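Local coordinates for protein acetyltransferase Atu2258 (Agrobacterium tumefaciens str. C58, PDB 2G3A) that transfers an acetyl group from acetyl coenzyme A to acceptor substrates, preferring glucosamine 6-phosphate or dopamine, as a GCN5-related N-acetyltransferase, at residues G65-H70 against L76-L81; M99-A104 against E126-T131. All blocks are in the same frame, centred on the assembly; numbering follows the deposited sequence. Where two conformers were deposited one is given.

Overall arrangement
The two contacts follow one another along the chain. Interaction 1 forms first: strand 63-72 turns back through a short loop into strand 75-82, and 65-70 pairs with 76-81 as an antiparallel hairpin inside the mixed sheet, between strands 50-57 and 111-116. After a loop the chain enters helix 92-106, which carries 99-104. Interaction 2 closes a longer, separate loop that runs through strand 111-116 and helix 119-128 and ends at 126-131. Neither loop encloses or crosses the other, yet the contacts touch: Leu67 and Leu76 of the hairpin pack on Ala100, and Leu76 also on Ala104. The sheet is thereby tied to helix 92-106, and that helix to the end of helix 119-128.

Interaction 1 (G65-H70 against L76-L81); sequences GGLVGH and LYVQLL
Leu67 lays its CG and CD1 across the methyls of Val78 at about a right angle, CG coming within 3.8 Å of Val78 CG1, while its CD1 also reaches Leu81 CD1. The other face of the hairpin carries Val68 beside Leu80, pointing the same way, and farther along His70 next to Tyr77. With CG between the backbone N and the carbonyl carbon (chi1 67°), the imidazole of His70 brings its CE1 to 3.9 Å from Tyr77 CD2, at the edge of an obliquely turned phenol ring.

A classic beta bulge shifts the antiparallel register by one residue: Gln79 and Leu80 both face Val68, whose O accepts from Gln79 N at 2.7 Å and from Leu80 N at 3.0 Å. The second bond is the straighter of the two, 163° against 139° at the hydrogen. Such a bulge in this strand is a hallmark of the GNAT fold, near the acetyl-CoA site, and Leu81 just beyond it probably binds CoA. Leu81 packs on helix 92-106 and Val78 on Ile114 of strand 111-116; on the opposite face Val68 and Leu80 meet Glu29 and Arg33 of the second subunit.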
loop_
_atom_site.group_PDB
_atom_site.type_symbol
_atom_site.label_atom_id
_atom_site.label_comp_id
_atom_site.label_asym_id
_atom_site.label_seq_id
_atom_site.Cartn_x
_atom_site.Cartn_y
_atom_site.Cartn_z
ATOM N N GLY A 65 -17.247 -1.308 -11.439
ATOM C CA GLY A 65 -16.755 -0.887 -10.129
ATOM C C GLY A 65 -16.479 -2.102 -9.259
ATOM O O GLY A 65 -16.445 -3.234 -9.756
ATOM N N GLY A 66 -16.293 -1.869 -7.965
ATOM C CA GLY A 66 -16.061 -2.959 -7.024
ATOM C C GLY A 66 -14.976 -2.697 -6.003
ATOM O O GLY A 66 -14.641 -1.554 -5.721
ATOM N N LEU A 67 -14.422 -3.786 -5.476
ATOM C CA LEU A 67 -13.442 -3.753 -4.419
ATOM C C LEU A 67 -12.276 -4.664 -4.803
ATOM O O LEU A 67 -12.478 -5.778 -5.321
ATOM C CB LEU A 67 -14.096 -4.175 -3.086
ATOM C CG LEU A 67 -13.263 -4.247 -1.808
ATOM C CD1 LEU A 67 -14.154 -4.059 -0.573
ATOM C CD2 LEU A 67 -12.416 -5.543 -1.697
ATOM N N VAL A 68 -11.066 -4.161 -4.579
ATOM C CA VAL A 68 -9.832 -4.929 -4.784
ATOM C C VAL A 68 -9.091 -4.998 -3.460
ATOM O O VAL A 68 -8.832 -3.966 -2.825
ATOM C CB VAL A 68 -8.930 -4.286 -5.870
ATOM C CG1 VAL A 68 -7.610 -5.079 -6.047
ATOM C CG2 VAL A 68 -9.669 -4.205 -7.202
ATOM N N GLY A 69 -8.767 -6.206 -3.020
ATOM C CA GLY A 69 -7.980 -6.352 -1.802
ATOM C C GLY A 69 -7.335 -7.703 -1.672
ATOM O O GLY A 69 -7.193 -8.430 -2.649
ATOM N N HIS A 70 -6.927 -8.045 -0.458
ATOM C CA HIS A 70 -6.351 -9.368 -0.212
ATOM C C HIS A 70 -6.300 -9.657 1.276
ATOM O O HIS A 70 -6.348 -8.746 2.098
ATOM C CB HIS A 70 -4.940 -9.493 -0.809
ATOM C CG HIS A 70 -3.919 -8.621 -0.144
ATOM N ND1 HIS A 70 -3.576 -7.378 -0.628
ATOM C CD2 HIS A 70 -3.155 -8.822 0.954
ATOM C CE1 HIS A 70 -2.652 -6.845 0.151
ATOM N NE2 HIS A 70 -2.380 -7.702 1.119
ATOM N N LEU A 76 -7.504 -8.690 6.478
ATOM C CA LEU A 76 -7.979 -8.164 5.201
ATOM C C LEU A 76 -7.479 -6.734 4.969
ATOM O O LEU A 76 -7.614 -5.870 5.842
ATOM C CB LEU A 76 -9.513 -8.168 5.159
ATOM C CG LEU A 76 -10.182 -7.377 4.028
ATOM C CD1 LEU A 76 -9.911 -7.976 2.654
ATOM C CD2 LEU A 76 -11.702 -7.240 4.270
ATOM N N TYR A 77 -6.866 -6.511 3.811
ATOM C CA TYR A 77 -6.527 -5.155 3.359
ATOM C C TYR A 77 -7.411 -4.851 2.158
ATOM O O TYR A 77 -7.424 -5.614 1.176
ATOM C CB TYR A 77 -5.042 -5.004 2.973
ATOM C CG TYR A 77 -4.726 -3.596 2.439
ATOM C CD1 TYR A 77 -5.062 -2.472 3.181
ATOM C CD2 TYR A 77 -4.147 -3.398 1.163
ATOM C CE1 TYR A 77 -4.807 -1.172 2.705
ATOM C CE2 TYR A 77 -3.893 -2.085 0.671
ATOM C CZ TYR A 77 -4.232 -0.983 1.456
ATOM O OH TYR A 77 -3.996 0.324 1.028
ATOM N N VAL A 78 -8.166 -3.762 2.251
ATOM C CA VAL A 78 -8.944 -3.266 1.124
ATOM C C VAL A 78 -8.087 -2.217 0.424
ATOM O O VAL A 78 -7.771 -1.172 1.004
ATOM C CB VAL A 78 -10.310 -2.672 1.564
ATOM C CG1 VAL A 78 -11.036 -1.999 0.381
ATOM C CG2 VAL A 78 -11.190 -3.753 2.204
ATOM N N GLN A 79 -7.694 -2.513 -0.816
ATOM C CA GLN A 79 -6.813 -1.630 -1.581
ATOM C C GLN A 79 -7.564 -0.582 -2.415
ATOM O O GLN A 79 -7.187 0.603 -2.436
ATOM C CB GLN A 79 -5.917 -2.463 -2.512
ATOM C CG GLN A 79 -4.871 -1.645 -3.265
ATOM C CD GLN A 79 -4.395 -2.339 -4.534
ATOM O OE1 GLN A 79 -4.518 -3.562 -4.679
ATOM N NE2 GLN A 79 -3.851 -1.560 -5.464
ATOM N N LEU A 80 -8.612 -1.015 -3.116
ATOM C CA LEU A 80 -9.378 -0.106 -3.956
ATOM C C LEU A 80 -10.846 -0.376 -3.757
ATOM O O LEU A 80 -11.241 -1.523 -3.607
ATOM C CB LEU A 80 -9.059 -0.305 -5.446
ATOM C CG LEU A 80 -7.620 -0.320 -5.980
ATOM C CD1 LEU A 80 -7.618 -0.893 -7.393
ATOM C CD2 LEU A 80 -7.012 1.068 -5.986
ATOM N N LEU A 81 -11.648 0.684 -3.796
ATOM C CA LEU A 81 -13.095 0.559 -3.791
ATOM C C LEU A 81 -13.662 1.664 -4.633
ATOM O O LEU A 81 -13.405 2.844 -4.361
ATOM C CB LEU A 81 -13.644 0.656 -2.365
ATOM C CG LEU A 81 -15.074 0.182 -2.081
ATOM C CD1 LEU A 81 -15.250 -0.119 -0.602
ATOM C CD2 LEU A 81 -16.151 1.181 -2.553
#

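Interaction 2 (M99-A104 against E126-T131); sequences MAEEEA and ERYGFT
Helix 92-106 and the end of helix 119-128 stand well apart here, the nearest CA atoms, those of Glu101 and Tyr128, being 10.9 Å from each other, and the latter helix stops in a Schellman motif with Gly129, at positive phi, as its C-prime residue. Two long side chains span the gap. Tyr128 has CG opposite its backbone N (chi1 -178°), which sends the phenol out toward the other helix, and Glu101 answers with an extended chain.

Tyr128 OH donates to Glu101 OE1 at 2.8 Å. The hydroxyl comes from above the carboxylate, 45° out of its plane, and the carboxylate and ring planes are 81° apart. From the ring's side, Glu101 OE1 lies at the edge near the ring plane, 3.4 Å from Tyr128 CE2, while Tyr128 OH also rests 3.5 Å from Glu101 CB.

The same OE1 forms a salt bridge with Lys150 of strand 145-151, and OE2 forms another with Arg105. A buried carboxylate gripped by two cations and a phenol is probably kept ionised, and this polar cluster links both helices to the sheet.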
loop_
_atom_site.group_PDB
_atom_site.type_symbol
_atom_site.label_atom_id
_atom_site.label_comp_id
_atom_site.label_asym_id
_atom_site.label_seq_id
_atom_site.Cartn_x
_atom_site.Cartn_y
_atom_site.Cartn_z
HETATM N N MSE A 99 -19.410 -7.708 2.022
HETATM C CA MSE A 99 -19.066 -8.932 1.282
HETATM C C MSE A 99 -17.611 -9.347 1.501
HETATM O O MSE A 99 -17.308 -10.540 1.661
HETATM C CB MSE A 99 -19.335 -8.756 -0.204
HETATM C CG MSE A 99 -20.809 -8.598 -0.536
HETATM SE SE MSE A 99 -21.052 -8.405 -2.452
HETATM C CE MSE A 99 -20.223 -10.085 -3.092
ATOM N N ALA A 100 -16.716 -8.361 1.518
ATOM C CA ALA A 100 -15.294 -8.594 1.809
ATOM C C ALA A 100 -15.089 -9.101 3.240
ATOM O O ALA A 100 -14.332 -10.046 3.463
ATOM C CB ALA A 100 -14.484 -7.310 1.565
ATOM N N GLU A 101 -15.755 -8.474 4.210
ATOM C CA GLU A 101 -15.616 -8.905 5.604
ATOM C C GLU A 101 -16.115 -10.343 5.799
ATOM O O GLU A 101 -15.460 -11.158 6.471
ATOM C CB GLU A 101 -16.338 -7.962 6.553
ATOM C CG GLU A 101 -16.333 -8.491 7.989
ATOM C CD GLU A 101 -16.718 -7.447 9.012
ATOM O OE1 GLU A 101 -16.746 -6.251 8.680
ATOM O OE2 GLU A 101 -16.976 -7.824 10.171
ATOM N N GLU A 102 -17.273 -10.641 5.223
ATOM C CA GLU A 102 -17.815 -11.996 5.272
ATOM C C GLU A 102 -16.803 -13.023 4.765
ATOM O O GLU A 102 -16.605 -14.063 5.401
ATOM C CB GLU A 102 -19.143 -12.087 4.505
ATOM C CG GLU A 102 -19.784 -13.464 4.549
ATOM C CD GLU A 102 -21.124 -13.520 3.841
ATOM O OE1 GLU A 102 -21.718 -12.448 3.568
ATOM O OE2 GLU A 102 -21.590 -14.645 3.565
ATOM N N GLU A 103 -16.176 -12.739 3.623
ATOM C CA GLU A 103 -15.188 -13.657 3.024
ATOM C C GLU A 103 -13.927 -13.744 3.886
ATOM O O GLU A 103 -13.381 -14.839 4.100
ATOM C CB GLU A 103 -14.877 -13.261 1.568
ATOM C CG GLU A 103 -13.786 -14.093 0.837
ATOM C CD GLU A 103 -14.024 -15.606 0.843
ATOM O OE1 GLU A 103 -15.174 -16.043 1.051
ATOM O OE2 GLU A 103 -13.045 -16.356 0.626
ATOM N N ALA A 104 -13.495 -12.600 4.426
ATOM C CA ALA A 104 -12.322 -12.558 5.306
ATOM C C ALA A 104 -12.558 -13.354 6.587
ATOM O O ALA A 104 -11.683 -14.099 7.026
ATOM C CB ALA A 104 -11.935 -11.114 5.627
ATOM N N GLU A 126 -16.046 4.857 8.716
ATOM C CA GLU A 126 -16.323 5.003 10.146
ATOM C C GLU A 126 -17.739 4.538 10.531
ATOM O O GLU A 126 -17.927 3.855 11.554
ATOM C CB GLU A 126 -16.053 6.440 10.589
ATOM C CG GLU A 126 -14.544 6.761 10.645
ATOM C CD GLU A 126 -14.249 8.199 11.075
ATOM O OE1 GLU A 126 -14.908 9.135 10.573
ATOM O OE2 GLU A 126 -13.339 8.393 11.899
ATOM N N ARG A 127 -18.726 4.899 9.712
ATOM C CA ARG A 127 -20.107 4.453 9.928
ATOM C C ARG A 127 -20.211 2.923 9.892
ATOM O O ARG A 127 -20.906 2.320 10.728
ATOM C CB ARG A 127 -21.048 5.060 8.883
ATOM C CG ARG A 127 -21.510 6.487 9.140
ATOM C CD ARG A 127 -22.736 6.802 8.256
ATOM N NE ARG A 127 -22.380 6.792 6.831
ATOM C CZ ARG A 127 -22.191 7.884 6.091
ATOM N NH1 ARG A 127 -22.354 9.092 6.624
ATOM N NH2 ARG A 127 -21.857 7.769 4.810
ATOM N N TYR A 128 -19.524 2.323 8.912
ATOM C CA TYR A 128 -19.406 0.866 8.749
ATOM C C TYR A 128 -18.844 0.157 9.990
ATOM O O TYR A 128 -19.249 -0.965 10.311
ATOM C CB TYR A 128 -18.609 0.506 7.467
ATOM C CG TYR A 128 -18.520 -0.998 7.237
ATOM C CD1 TYR A 128 -19.597 -1.698 6.689
ATOM C CD2 TYR A 128 -17.381 -1.720 7.619
ATOM C CE1 TYR A 128 -19.551 -3.076 6.525
ATOM C CE2 TYR A 128 -17.322 -3.114 7.466
ATOM C CZ TYR A 128 -18.416 -3.779 6.915
ATOM O OH TYR A 128 -18.391 -5.144 6.733
ATOM N N GLY A 129 -17.942 0.818 10.716
ATOM C CA GLY A 129 -17.364 0.218 11.919
ATOM C C GLY A 129 -15.842 0.247 11.991
ATOM O O GLY A 129 -15.267 -0.265 12.954
ATOM N N PHE A 130 -15.179 0.816 10.983
ATOM C CA PHE A 130 -13.720 1.035 11.091
ATOM C C PHE A 130 -13.401 2.147 12.067
ATOM O O PHE A 130 -14.196 3.063 12.254
ATOM C CB PHE A 130 -13.074 1.392 9.764
ATOM C CG PHE A 130 -12.990 0.254 8.787
ATOM C CD1 PHE A 130 -11.796 -0.461 8.626
ATOM C CD2 PHE A 130 -14.071 -0.062 7.985
ATOM C CE1 PHE A 130 -11.704 -1.500 7.698
ATOM C CE2 PHE A 130 -13.980 -1.086 7.040
ATOM C CZ PHE A 130 -12.792 -1.810 6.906
ATOM N N THR A 131 -12.221 2.051 12.675
ATOM C CA THR A 131 -11.761 3.026 13.663
ATOM C C THR A 131 -10.352 3.468 13.290
ATOM O O THR A 131 -9.511 2.638 12.940
ATOM C CB THR A 131 -11.751 2.435 15.079
ATOM O OG1 THR A 131 -10.929 1.264 15.096
ATOM C CG2 THR A 131 -13.156 2.071 15.523
#